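Local coordinates for glycerophosphodiester phosphodiesterase (Cytophaga hutchinsonii ATCC 33406, PDB 3CH0), which belongs to the glycerophosphodiester phosphodiesterase family, whose members are built on a TIM-barrel fold, at residues Asp10-Gly16 with Val37-Asp43; Lys192-Glu198 with Pro214-Asp220; Val239-Asn245 with Val258-Asp264. All coordinates share one frame; numbering follows the deposited sequence.

Interaction 1 (Asp10-Gly16 with Val37-Asp43); sequences DIQGHRG and VTTLEFD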
loop_
_atom_site.group_PDB
_atom_site.type_symbol
_atom_site.label_atom_id
_atom_site.label_comp_id
_atom_site.label_asym_id
_atom_site.label_seq_id
_atom_site.Cartn_x
_atom_site.Cartn_y
_atom_site.Cartn_z
ATOM N N ASP A 10 -12.745 7.195 3.883
ATOM C CA ASP A 10 -11.928 5.979 3.746
ATOM C C ASP A 10 -10.724 6.025 4.692
ATOM O O ASP A 10 -9.751 6.713 4.415
ATOM C CB ASP A 10 -11.485 5.839 2.295
ATOM C CG ASP A 10 -10.835 4.527 2.012
ATOM O OD1 ASP A 10 -10.699 3.699 2.935
ATOM O OD2 ASP A 10 -10.478 4.323 0.832
ATOM N N ILE A 11 -10.825 5.320 5.819
ATOM C CA ILE A 11 -9.729 5.148 6.773
ATOM C C ILE A 11 -8.893 3.953 6.295
ATOM O O ILE A 11 -9.360 2.834 6.349
ATOM C CB ILE A 11 -10.241 4.857 8.207
ATOM C CG1 ILE A 11 -11.048 6.041 8.727
ATOM C CG2 ILE A 11 -9.093 4.553 9.149
ATOM C CD1 ILE A 11 -11.880 5.718 9.949
ATOM N N GLN A 12 -7.663 4.232 5.840
ATOM C CA GLN A 12 -6.759 3.227 5.295
ATOM C C GLN A 12 -5.620 2.961 6.279
ATOM O O GLN A 12 -4.883 3.878 6.652
ATOM C CB GLN A 12 -6.145 3.583 3.937
ATOM C CG GLN A 12 -7.175 3.967 2.907
ATOM C CD GLN A 12 -6.719 3.683 1.479
ATOM O OE1 GLN A 12 -5.592 3.214 1.260
ATOM N NE2 GLN A 12 -7.584 3.944 0.520
ATOM N N GLY A 13 -5.440 1.707 6.657
ATOM C CA GLY A 13 -4.296 1.304 7.468
ATOM C C GLY A 13 -3.083 1.078 6.596
ATOM O O GLY A 13 -3.069 0.162 5.783
ATOM N N HIS A 14 -2.071 1.973 6.703
ATOM C CA HIS A 14 -0.884 1.950 5.848
ATOM C C HIS A 14 -0.058 0.695 6.171
ATOM O O HIS A 14 0.382 0.537 7.331
ATOM C CB HIS A 14 -0.035 3.221 6.079
ATOM C CG HIS A 14 1.120 3.410 5.150
ATOM N ND1 HIS A 14 2.406 3.659 5.598
ATOM C CD2 HIS A 14 1.181 3.421 3.792
ATOM C CE1 HIS A 14 3.197 3.841 4.543
ATOM N NE2 HIS A 14 2.470 3.725 3.443
ATOM N N ARG A 15 0.130 -0.192 5.211
ATOM C CA ARG A 15 0.804 -1.462 5.460
ATOM C C ARG A 15 0.167 -2.208 6.597
ATOM O O ARG A 15 0.809 -2.848 7.414
ATOM C CB ARG A 15 2.317 -1.278 5.664
ATOM C CG ARG A 15 2.975 -0.344 4.592
ATOM C CD ARG A 15 4.479 -0.212 4.659
ATOM N NE ARG A 15 4.863 0.918 3.820
ATOM C CZ ARG A 15 6.028 1.504 3.864
ATOM N NH1 ARG A 15 7.061 0.951 4.510
ATOM N NH2 ARG A 15 6.193 2.607 3.181
ATOM N N GLY A 16 -1.153 -2.102 6.596
ATOM C CA GLY A 16 -1.997 -2.659 7.674
ATOM C C GLY A 16 -1.968 -1.659 8.809
ATOM O O GLY A 16 -2.936 -0.963 9.074
ATOM N N VAL A 37 -10.726 -0.477 10.369
ATOM C CA VAL A 37 -10.426 0.339 9.206
ATOM C C VAL A 37 -11.327 0.065 8.018
ATOM O O VAL A 37 -11.865 -1.046 7.856
ATOM C CB VAL A 37 -8.958 0.226 8.760
ATOM C CG1 VAL A 37 -8.044 0.600 9.953
ATOM C CG2 VAL A 37 -8.611 -1.160 8.174
ATOM N N THR A 38 -11.475 1.054 7.150
ATOM C CA THR A 38 -12.259 0.859 5.968
ATOM C C THR A 38 -11.491 -0.045 4.965
ATOM O O THR A 38 -12.082 -0.867 4.256
ATOM C CB THR A 38 -12.477 2.216 5.279
ATOM O OG1 THR A 38 -12.890 3.203 6.211
ATOM C CG2 THR A 38 -13.464 2.054 4.091
ATOM N N THR A 39 -10.172 0.166 4.904
ATOM C CA THR A 39 -9.311 -0.366 3.841
ATOM C C THR A 39 -7.969 -0.798 4.404
ATOM O O THR A 39 -7.368 -0.075 5.243
ATOM C CB THR A 39 -9.057 0.750 2.828
ATOM O OG1 THR A 39 -10.324 1.203 2.302
ATOM C CG2 THR A 39 -8.166 0.324 1.618
ATOM N N LEU A 40 -7.532 -1.963 3.961
ATOM C CA LEU A 40 -6.160 -2.402 4.213
ATOM C C LEU A 40 -5.342 -1.876 3.029
ATOM O O LEU A 40 -5.656 -2.193 1.882
ATOM C CB LEU A 40 -6.079 -3.905 4.244
ATOM C CG LEU A 40 -7.006 -4.615 5.269
ATOM C CD1 LEU A 40 -6.863 -6.142 5.124
ATOM C CD2 LEU A 40 -6.625 -4.167 6.669
ATOM N N GLU A 41 -4.301 -1.126 3.326
ATOM C CA GLU A 41 -3.371 -0.605 2.354
ATOM C C GLU A 41 -2.065 -1.444 2.422
ATOM O O GLU A 41 -1.600 -1.846 3.503
ATOM C CB GLU A 41 -3.109 0.881 2.588
ATOM C CG GLU A 41 -2.275 1.590 1.520
ATOM C CD GLU A 41 -0.801 1.281 1.538
ATOM O OE1 GLU A 41 -0.204 0.830 2.556
ATOM O OE2 GLU A 41 -0.127 1.535 0.508
ATOM N N PHE A 42 -1.475 -1.772 1.279
ATOM C CA PHE A 42 -0.331 -2.662 1.290
ATOM C C PHE A 42 0.341 -2.621 -0.070
ATOM O O PHE A 42 -0.151 -2.030 -1.001
ATOM C CB PHE A 42 -0.745 -4.110 1.618
ATOM C CG PHE A 42 -1.873 -4.586 0.749
ATOM C CD1 PHE A 42 -3.188 -4.342 1.098
ATOM C CD2 PHE A 42 -1.626 -5.285 -0.451
ATOM C CE1 PHE A 42 -4.224 -4.701 0.291
ATOM C CE2 PHE A 42 -2.657 -5.639 -1.292
ATOM C CZ PHE A 42 -3.955 -5.360 -0.920
ATOM N N ASP A 43 1.495 -3.275 -0.152
ATOM C CA ASP A 43 2.424 -3.213 -1.282
ATOM C C ASP A 43 2.673 -4.609 -1.789
ATOM O O ASP A 43 2.699 -5.555 -1.008
ATOM C CB ASP A 43 3.710 -2.660 -0.744
ATOM C CG ASP A 43 3.527 -1.361 -0.017
ATOM O OD1 ASP A 43 3.115 -0.406 -0.686
ATOM O OD2 ASP A 43 3.860 -1.222 1.188
HETATM O O HOH W 1 2.636 1.136 1.915
#

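Interaction 2 (Lys192-Glu198 with Pro214-Asp220); sequences KLSYLVE and PAVYSPD. With EDO (1,2-ethanediol), chain D; EDO (1,2-ethanediol), chain E.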
loop_
_atom_site.group_PDB
_atom_site.type_symbol
_atom_site.label_atom_id
_atom_site.label_comp_id
_atom_site.label_asym_id
_atom_site.label_seq_id
_atom_site.Cartn_x
_atom_site.Cartn_y
_atom_site.Cartn_z
ATOM N N LYS A 192 -10.790 -0.344 -9.813
ATOM C CA LYS A 192 -10.546 1.063 -9.501
ATOM C C LYS A 192 -9.032 1.317 -9.391
ATOM O O LYS A 192 -8.347 0.467 -8.846
ATOM C CB LYS A 192 -11.179 1.483 -8.188
ATOM C CG LYS A 192 -12.700 1.601 -8.228
ATOM C CD LYS A 192 -13.289 2.146 -6.906
ATOM C CE LYS A 192 -13.080 1.195 -5.704
ATOM N NZ LYS A 192 -13.728 -0.124 -5.846
ATOM N N LEU A 193 -8.549 2.462 -9.905
ATOM C CA LEU A 193 -7.141 2.804 -9.810
ATOM C C LEU A 193 -6.939 4.038 -8.963
ATOM O O LEU A 193 -7.714 5.005 -9.016
ATOM C CB LEU A 193 -6.568 2.996 -11.201
ATOM C CG LEU A 193 -6.696 1.827 -12.158
ATOM C CD1 LEU A 193 -6.056 2.190 -13.511
ATOM C CD2 LEU A 193 -6.048 0.555 -11.584
ATOM N N SER A 194 -5.819 4.031 -8.232
ATOM C CA SER A 194 -5.332 5.162 -7.543
ATOM C C SER A 194 -3.942 5.586 -8.042
ATOM O O SER A 194 -2.991 4.774 -8.125
ATOM C CB SER A 194 -5.230 4.835 -6.047
ATOM O OG SER A 194 -4.581 5.930 -5.346
ATOM N N TYR A 195 -3.830 6.885 -8.371
ATOM C CA TYR A 195 -2.632 7.448 -8.873
ATOM C C TYR A 195 -1.828 8.121 -7.750
ATOM O O TYR A 195 -2.233 9.119 -7.158
ATOM C CB TYR A 195 -3.059 8.522 -9.900
ATOM C CG TYR A 195 -2.002 9.329 -10.569
ATOM C CD1 TYR A 195 -0.754 8.789 -10.874
ATOM C CD2 TYR A 195 -2.323 10.583 -11.073
ATOM C CE1 TYR A 195 0.202 9.537 -11.578
ATOM C CE2 TYR A 195 -1.412 11.329 -11.765
ATOM C CZ TYR A 195 -0.168 10.813 -12.037
ATOM O OH TYR A 195 0.807 11.510 -12.757
ATOM N N LEU A 196 -0.715 7.475 -7.430
ATOM C CA LEU A 196 0.211 7.946 -6.433
ATOM C C LEU A 196 1.134 8.986 -7.039
ATOM O O LEU A 196 1.720 8.779 -8.101
ATOM C CB LEU A 196 1.050 6.813 -5.857
ATOM C CG LEU A 196 0.312 5.813 -4.996
ATOM C CD1 LEU A 196 1.105 4.516 -4.733
ATOM C CD2 LEU A 196 -0.029 6.512 -3.669
ATOM N N VAL A 197 1.247 10.113 -6.328
ATOM C CA VAL A 197 2.024 11.269 -6.766
ATOM C C VAL A 197 2.897 11.765 -5.637
ATOM O O VAL A 197 2.444 11.998 -4.534
ATOM C CB VAL A 197 1.113 12.415 -7.277
ATOM C CG1 VAL A 197 1.997 13.694 -7.540
ATOM C CG2 VAL A 197 0.343 11.892 -8.485
ATOM N N GLU A 198 4.175 11.939 -5.944
ATOM C CA GLU A 198 5.116 12.526 -4.950
ATOM C C GLU A 198 6.007 13.663 -5.480
ATOM O O GLU A 198 6.876 14.106 -4.753
ATOM C CB GLU A 198 5.971 11.435 -4.296
ATOM C CG GLU A 198 6.933 10.774 -5.171
ATOM C CD GLU A 198 7.766 9.737 -4.431
ATOM O OE1 GLU A 198 7.718 9.693 -3.172
ATOM O OE2 GLU A 198 8.458 8.982 -5.143
ATOM N N PRO A 214 -8.166 8.632 -13.190
ATOM C CA PRO A 214 -8.297 7.508 -12.270
ATOM C C PRO A 214 -9.377 7.770 -11.219
ATOM O O PRO A 214 -9.857 8.896 -11.048
ATOM C CB PRO A 214 -6.908 7.465 -11.592
ATOM C CG PRO A 214 -6.475 8.895 -11.589
ATOM C CD PRO A 214 -7.009 9.464 -12.909
ATOM N N ALA A 215 -9.741 6.722 -10.497
ATOM C CA ALA A 215 -10.696 6.873 -9.420
ATOM C C ALA A 215 -10.240 7.766 -8.237
ATOM O O ALA A 215 -11.053 8.504 -7.637
ATOM C CB ALA A 215 -11.131 5.513 -8.872
ATOM N N VAL A 216 -8.957 7.607 -7.891
ATOM C CA VAL A 216 -8.397 8.223 -6.702
ATOM C C VAL A 216 -7.133 8.955 -7.109
ATOM O O VAL A 216 -6.345 8.424 -7.887
ATOM C CB VAL A 216 -8.115 7.184 -5.600
ATOM C CG1 VAL A 216 -7.419 7.778 -4.405
ATOM C CG2 VAL A 216 -9.395 6.486 -5.174
ATOM N N TYR A 217 -6.988 10.176 -6.586
ATOM C CA TYR A 217 -5.760 10.911 -6.652
ATOM C C TYR A 217 -5.141 10.795 -5.251
ATOM O O TYR A 217 -5.781 11.130 -4.242
ATOM C CB TYR A 217 -6.031 12.375 -7.014
ATOM C CG TYR A 217 -4.807 13.164 -7.316
ATOM C CD1 TYR A 217 -4.102 12.989 -8.509
ATOM C CD2 TYR A 217 -4.323 14.063 -6.400
ATOM C CE1 TYR A 217 -2.953 13.687 -8.795
ATOM C CE2 TYR A 217 -3.196 14.761 -6.674
ATOM C CZ TYR A 217 -2.512 14.607 -7.891
ATOM O OH TYR A 217 -1.349 15.289 -8.217
ATOM N N SER A 218 -3.914 10.315 -5.175
ATOM C CA SER A 218 -3.320 9.937 -3.877
ATOM C C SER A 218 -1.916 10.564 -3.785
ATOM O O SER A 218 -0.911 9.892 -4.035
ATOM C CB SER A 218 -3.288 8.410 -3.740
ATOM O OG SER A 218 -2.903 8.015 -2.450
ATOM N N PRO A 219 -1.837 11.860 -3.399
ATOM C CA PRO A 219 -0.582 12.575 -3.274
ATOM C C PRO A 219 0.027 12.552 -1.872
ATOM O O PRO A 219 -0.686 12.389 -0.898
ATOM C CB PRO A 219 -1.028 14.011 -3.581
ATOM C CG PRO A 219 -2.368 14.077 -2.900
ATOM C CD PRO A 219 -2.995 12.732 -3.118
ATOM N N ASP A 220 1.352 12.700 -1.843
ATOM C CA ASP A 220 2.073 13.028 -0.611
ATOM C C ASP A 220 1.340 14.203 0.027
ATOM O O ASP A 220 1.019 15.213 -0.656
ATOM C CB ASP A 220 3.485 13.388 -1.017
ATOM C CG ASP A 220 4.428 13.577 0.140
ATOM O OD1 ASP A 220 4.044 14.176 1.116
ATOM O OD2 ASP A 220 5.616 13.224 -0.001
HETATM C C1 EDO D . 6.661 15.858 -1.995
HETATM O O1 EDO D . 7.393 16.242 -3.173
HETATM C C2 EDO D . 7.628 15.576 -0.865
HETATM O O2 EDO D . 7.022 15.441 0.405
HETATM C C1 EDO E . 4.064 12.239 3.872
HETATM O O1 EDO E . 4.446 10.893 4.077
HETATM C C2 EDO E . 5.223 13.194 4.173
HETATM O O2 EDO E . 6.054 13.373 3.027
HETATM O O HOH W 2 -10.134 3.960 -11.894
HETATM O O HOH W 3 -3.567 5.325 -2.933
HETATM O O HOH W 4 7.449 11.638 -0.773
#

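Interaction 3 (Val239-Asn245 with Val258-Asp264); sequences VIPWTVN and VDGIITD. With EDO (1,2-ethanediol), chain E; EDO (1,2-ethanediol), chain H.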
loop_
_atom_site.group_PDB
_atom_site.type_symbol
_atom_site.label_atom_id
_atom_site.label_comp_id
_atom_site.label_asym_id
_atom_site.label_seq_id
_atom_site.Cartn_x
_atom_site.Cartn_y
_atom_site.Cartn_z
ATOM N N VAL A 239 -9.841 12.089 -3.256
ATOM C CA VAL A 239 -8.496 12.502 -2.847
ATOM C C VAL A 239 -8.139 11.865 -1.499
ATOM O O VAL A 239 -8.795 12.097 -0.493
ATOM C CB VAL A 239 -8.337 14.039 -2.764
ATOM C CG1 VAL A 239 -6.869 14.394 -2.354
ATOM C CG2 VAL A 239 -8.717 14.665 -4.132
ATOM N N ILE A 240 -7.090 11.034 -1.498
ATOM C CA ILE A 240 -6.679 10.239 -0.344
ATOM C C ILE A 240 -5.165 10.352 -0.152
ATOM O O ILE A 240 -4.404 9.614 -0.770
ATOM C CB ILE A 240 -7.081 8.750 -0.477
ATOM C CG1 ILE A 240 -8.593 8.659 -0.752
ATOM C CG2 ILE A 240 -6.747 7.981 0.776
ATOM C CD1 ILE A 240 -9.108 7.239 -0.877
ATOM N N PRO A 241 -4.735 11.323 0.668
ATOM C CA PRO A 241 -3.303 11.530 0.851
ATOM C C PRO A 241 -2.644 10.567 1.830
ATOM O O PRO A 241 -3.315 9.897 2.617
ATOM C CB PRO A 241 -3.204 12.938 1.408
ATOM C CG PRO A 241 -4.524 13.347 1.803
ATOM C CD PRO A 241 -5.541 12.334 1.371
ATOM N N TRP A 242 -1.315 10.582 1.768
ATOM C CA TRP A 242 -0.474 9.700 2.581
ATOM C C TRP A 242 0.789 10.429 3.001
ATOM O O TRP A 242 1.105 11.423 2.378
ATOM C CB TRP A 242 -0.061 8.463 1.745
ATOM C CG TRP A 242 0.545 8.822 0.395
ATOM C CD1 TRP A 242 -0.126 8.958 -0.796
ATOM C CD2 TRP A 242 1.915 9.131 0.100
ATOM N NE1 TRP A 242 0.733 9.282 -1.791
ATOM C CE2 TRP A 242 1.996 9.414 -1.272
ATOM C CE3 TRP A 242 3.099 9.189 0.861
ATOM C CZ2 TRP A 242 3.214 9.763 -1.878
ATOM C CZ3 TRP A 242 4.298 9.532 0.241
ATOM C CH2 TRP A 242 4.352 9.786 -1.121
ATOM N N THR A 243 1.521 9.939 4.006
ATOM C CA THR A 243 1.095 9.038 5.037
ATOM C C THR A 243 0.979 9.940 6.256
ATOM O O THR A 243 1.965 10.551 6.695
ATOM C CB THR A 243 2.119 7.911 5.235
ATOM O OG1 THR A 243 2.155 7.108 4.037
ATOM C CG2 THR A 243 1.749 7.000 6.399
ATOM N N VAL A 244 -0.226 10.031 6.803
ATOM C CA VAL A 244 -0.606 11.065 7.766
ATOM C C VAL A 244 -0.760 10.483 9.159
ATOM O O VAL A 244 -1.627 9.670 9.393
ATOM C CB VAL A 244 -1.849 11.800 7.324
ATOM C CG1 VAL A 244 -2.023 13.068 8.166
ATOM C CG2 VAL A 244 -1.833 12.151 5.798
ATOM N N ASN A 245 0.143 10.894 10.082
ATOM C CA ASN A 245 0.383 10.148 11.313
ATOM C C ASN A 245 0.110 10.946 12.599
ATOM O O ASN A 245 0.526 10.532 13.676
ATOM C CB ASN A 245 1.824 9.598 11.323
ATOM C CG ASN A 245 1.994 8.427 10.339
ATOM O OD1 ASN A 245 0.966 7.882 9.912
ATOM N ND2 ASN A 245 3.235 7.998 10.092
ATOM N N VAL A 258 -10.664 16.251 1.993
ATOM C CA VAL A 258 -10.221 14.937 1.530
ATOM C C VAL A 258 -11.264 13.850 1.802
ATOM O O VAL A 258 -12.114 13.939 2.691
ATOM C CB VAL A 258 -8.875 14.516 2.131
ATOM C CG1 VAL A 258 -7.778 15.571 1.798
ATOM C CG2 VAL A 258 -8.928 14.192 3.630
ATOM N N ASP A 259 -11.137 12.775 1.003
ATOM C CA ASP A 259 -12.049 11.634 1.030
ATOM C C ASP A 259 -11.598 10.427 1.822
ATOM O O ASP A 259 -12.346 9.461 1.999
ATOM C CB ASP A 259 -12.340 11.197 -0.412
ATOM C CG ASP A 259 -12.903 12.352 -1.242
ATOM O OD1 ASP A 259 -14.111 12.605 -1.060
ATOM O OD2 ASP A 259 -12.148 13.012 -1.972
ATOM N N GLY A 260 -10.378 10.505 2.334
ATOM C CA GLY A 260 -9.777 9.416 3.075
ATOM C C GLY A 260 -8.401 9.818 3.544
ATOM O O GLY A 260 -7.870 10.839 3.152
ATOM N N ILE A 261 -7.822 8.897 4.301
ATOM C CA ILE A 261 -6.470 9.064 4.862
ATOM C C ILE A 261 -5.779 7.733 4.885
ATOM O O ILE A 261 -6.365 6.741 5.284
ATOM C CB ILE A 261 -6.508 9.596 6.307
ATOM C CG1 ILE A 261 -6.985 11.051 6.283
ATOM C CG2 ILE A 261 -5.130 9.453 7.075
ATOM C CD1 ILE A 261 -5.950 12.088 5.879
ATOM N N ILE A 262 -4.520 7.748 4.435
ATOM C CA ILE A 262 -3.605 6.636 4.595
ATOM C C ILE A 262 -2.705 6.988 5.795
ATOM O O ILE A 262 -1.965 7.948 5.732
ATOM C CB ILE A 262 -2.846 6.348 3.271
ATOM C CG1 ILE A 262 -3.805 5.941 2.150
ATOM C CG2 ILE A 262 -1.622 5.350 3.525
ATOM C CD1 ILE A 262 -3.241 6.230 0.789
ATOM N N THR A 263 -2.713 6.104 6.789
ATOM C CA THR A 263 -1.971 6.344 8.013
ATOM C C THR A 263 -1.322 5.116 8.625
ATOM O O THR A 263 -1.896 4.033 8.604
ATOM C CB THR A 263 -2.921 6.955 9.096
ATOM O OG1 THR A 263 -2.195 7.222 10.319
ATOM C CG2 THR A 263 -4.128 6.062 9.456
ATOM N N ASP A 264 -0.130 5.317 9.187
ATOM C CA ASP A 264 0.547 4.252 9.941
ATOM C C ASP A 264 -0.140 3.952 11.278
ATOM O O ASP A 264 0.166 2.939 11.886
ATOM C CB ASP A 264 2.008 4.638 10.207
ATOM C CG ASP A 264 2.828 4.582 8.960
ATOM O OD1 ASP A 264 2.711 3.568 8.215
ATOM O OD2 ASP A 264 3.597 5.537 8.714
HETATM C C1 EDO E . 4.064 12.239 3.872
HETATM O O1 EDO E . 4.446 10.893 4.077
HETATM C C2 EDO E . 5.223 13.194 4.173
HETATM O O2 EDO E . 6.054 13.373 3.027
HETATM C C1 EDO H . 3.458 13.445 7.614
HETATM O O1 EDO H . 3.481 14.866 7.885
HETATM C C2 EDO H . 3.452 12.621 8.906
HETATM O O2 EDO H . 2.292 12.735 9.708
#

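Interaction 1 (Asp10-Gly16 with Val37-Asp43)
Glu-41 and Arg-15 meet just beyond the C-terminal end of strand 10-13, alongside strand 39-46, which runs on. With helix 26-35 between them, these parallel strands form a beta-alpha-beta unit of the barrel. The Glu-41 chain can be followed atom by atom. Glu-41 CB rests 3.3 Å from Gly-13 O. CG lies near the amide oxygen of Gln-12, which is itself bonded to Asn-134. A bend at chi2 (-74°) then turns the carboxylate along the His-14 side chain. Glu-41 OE1 accepts from Arg-15 N at 2.9 Å, nearly in line with the C-O bond. Glu-41 OE1 also lies 3.2 Å from His-14 CD2. Glu-41 OE2 is held by Gln-174.

Water 1 takes the N-H of Arg-15 NE and sits between Glu-41 and Asp-43. Arg-15 NE is also 3.5 Å from Asp-43 OD2, a salt bridge of charge alone, since OD2 lies well out of the guanidinium plane. Asn-24 holds that oxygen.

At the other end Thr-39 OG1 donates to Asp-10 OD1 at 2.6 Å. Gln-12 NE2 reaches OD2 of the same carboxylate from above its plane. Between these ends the ladder includes Gly-13 N to Thr-39 O (3.0 Å) and Glu-41 N to Gly-13 O.

His-14 and Arg-15 are hydrogen-bonded to a citric acid molecule, which may mark a pocket. Asp-43, water 1 and Glu-23 probably balance the arginine's charge and fix where its side chain lies.

Interaction 2 (Lys192-Glu198 with Pro214-Asp220)
Strands 192-197 and 216-219 run parallel, their axes 4.6 Å apart and 20° from alignment, and five backbone hydrogen bonds join the segments from Val-216 N to Leu-193 O through to Asp-220 N to Val-197 O. On one face Tyr-195 and Tyr-217 lie side by side and point the same way. Their planes are 75° apart, and CD2 of Tyr-195 meets CE1 of Tyr-217 at 3.9 Å. Val-197 CG2 serves both rings. It sits 3.6 Å above the Tyr-195 plane, over its centre, and touches CE1 of Tyr-217. Pro-214 CG packs on the CB of Tyr-195.

The other face carries Ser-194, Leu-196, Val-216 and Ser-218. Ser-194 OG is anti to its own N (chi1 173°), which carries it to 3.2 Å from Ser-218 CB. Water 3 links the two serine hydroxyls and donates to Ser-218 OG, which is also bonded to Ile-240 O. At the C-terminal end Asp-220 OD2 takes hydrogen bonds from water 4 and a 1,2-ethanediol.

Helix 203-207 connects the strands as a beta-alpha-beta unit and packs on Tyr-217, while Gln-206 O holds the Tyr-195 hydroxyl. Helix 178-187 touches Leu-193 and Tyr-195, and strand 171-175 flanks strand 192-197.

Interaction 3 (Val239-Asn245 with Val258-Asp264)
Asn-245 and Asp-264 are joined by two hydrogen bonds that use both ends of the amide. Asn-245 ND2 gives a nearly straight bond to Asp-264 OD2 at 2.8 Å, on the anti lone pair and in the amide plane. Asn-245 OD1 accepts from Asp-264 N at 2.9 Å. The carboxylate is shared further, with His-14 on Asp-264 OD1 and Arg-18 on Asp-264 OD2. Thr-263 OG1 donates to Val-244 O at 2.7 Å. OG1 lies opposite its backbone N, beside the carbonyl carbon (chi1 -179°), which brings it to Val-244 O. At the far end Asp-259 OD2 accepts from Val-239 N, and His-233 is its second partner. Trp-242 NE1 is bonded to Ser-218 O.

Backbone bonds run from Asp-259 N to Val-239 O, Ile-262 N to Pro-241 O and Val-244 N to Ile-262 O (2.9 Å). Gly-260 O is buried against Pro-241 CD and has no polar partner in the model. These bonds lie at the closure of the TIM barrel, where strand 260-263 also pairs with strand 10-13.

Apolar contacts form two groups. On one side Ile-240 CG2 meets Ile-262 CG1 at 3.8 Å, and the CB atoms of Trp-242 and Ile-262 touch; Ile-240 and Ile-262 also reach Gln-12. On the other, toward helices 247-256 and 226-234, Val-244 CB packs on Ile-261 CG2 and Pro-241 CG on Val-258 CG1.

Two 1,2-ethanediol molecules accept the N-H groups of Thr-243, which follows a cis peptide, and Asn-245.

The three interactions follow one another along the chain, and all reach the same curled sheet of the TIM barrel. Interactions 1 and 3 have centres about 9 Å apart and share the boundary between strands 10-13 and 260-263. Gln-12 and His-14 pack on Ile-262 there, so the first strand meets the last. Interactions 2 and 3 have centres about 11 Å apart and touch through Ser-218, Ile-240 and Trp-242, and one 1,2-ethanediol contacts both. Interactions 1 and 2 have centres about 14 Å apart and nearest atoms about 6 Å apart, and do not touch. A bound citric acid lies near Arg-15, Leu-196 and Trp-242, which is consistent with all three contacts lying around one pocket.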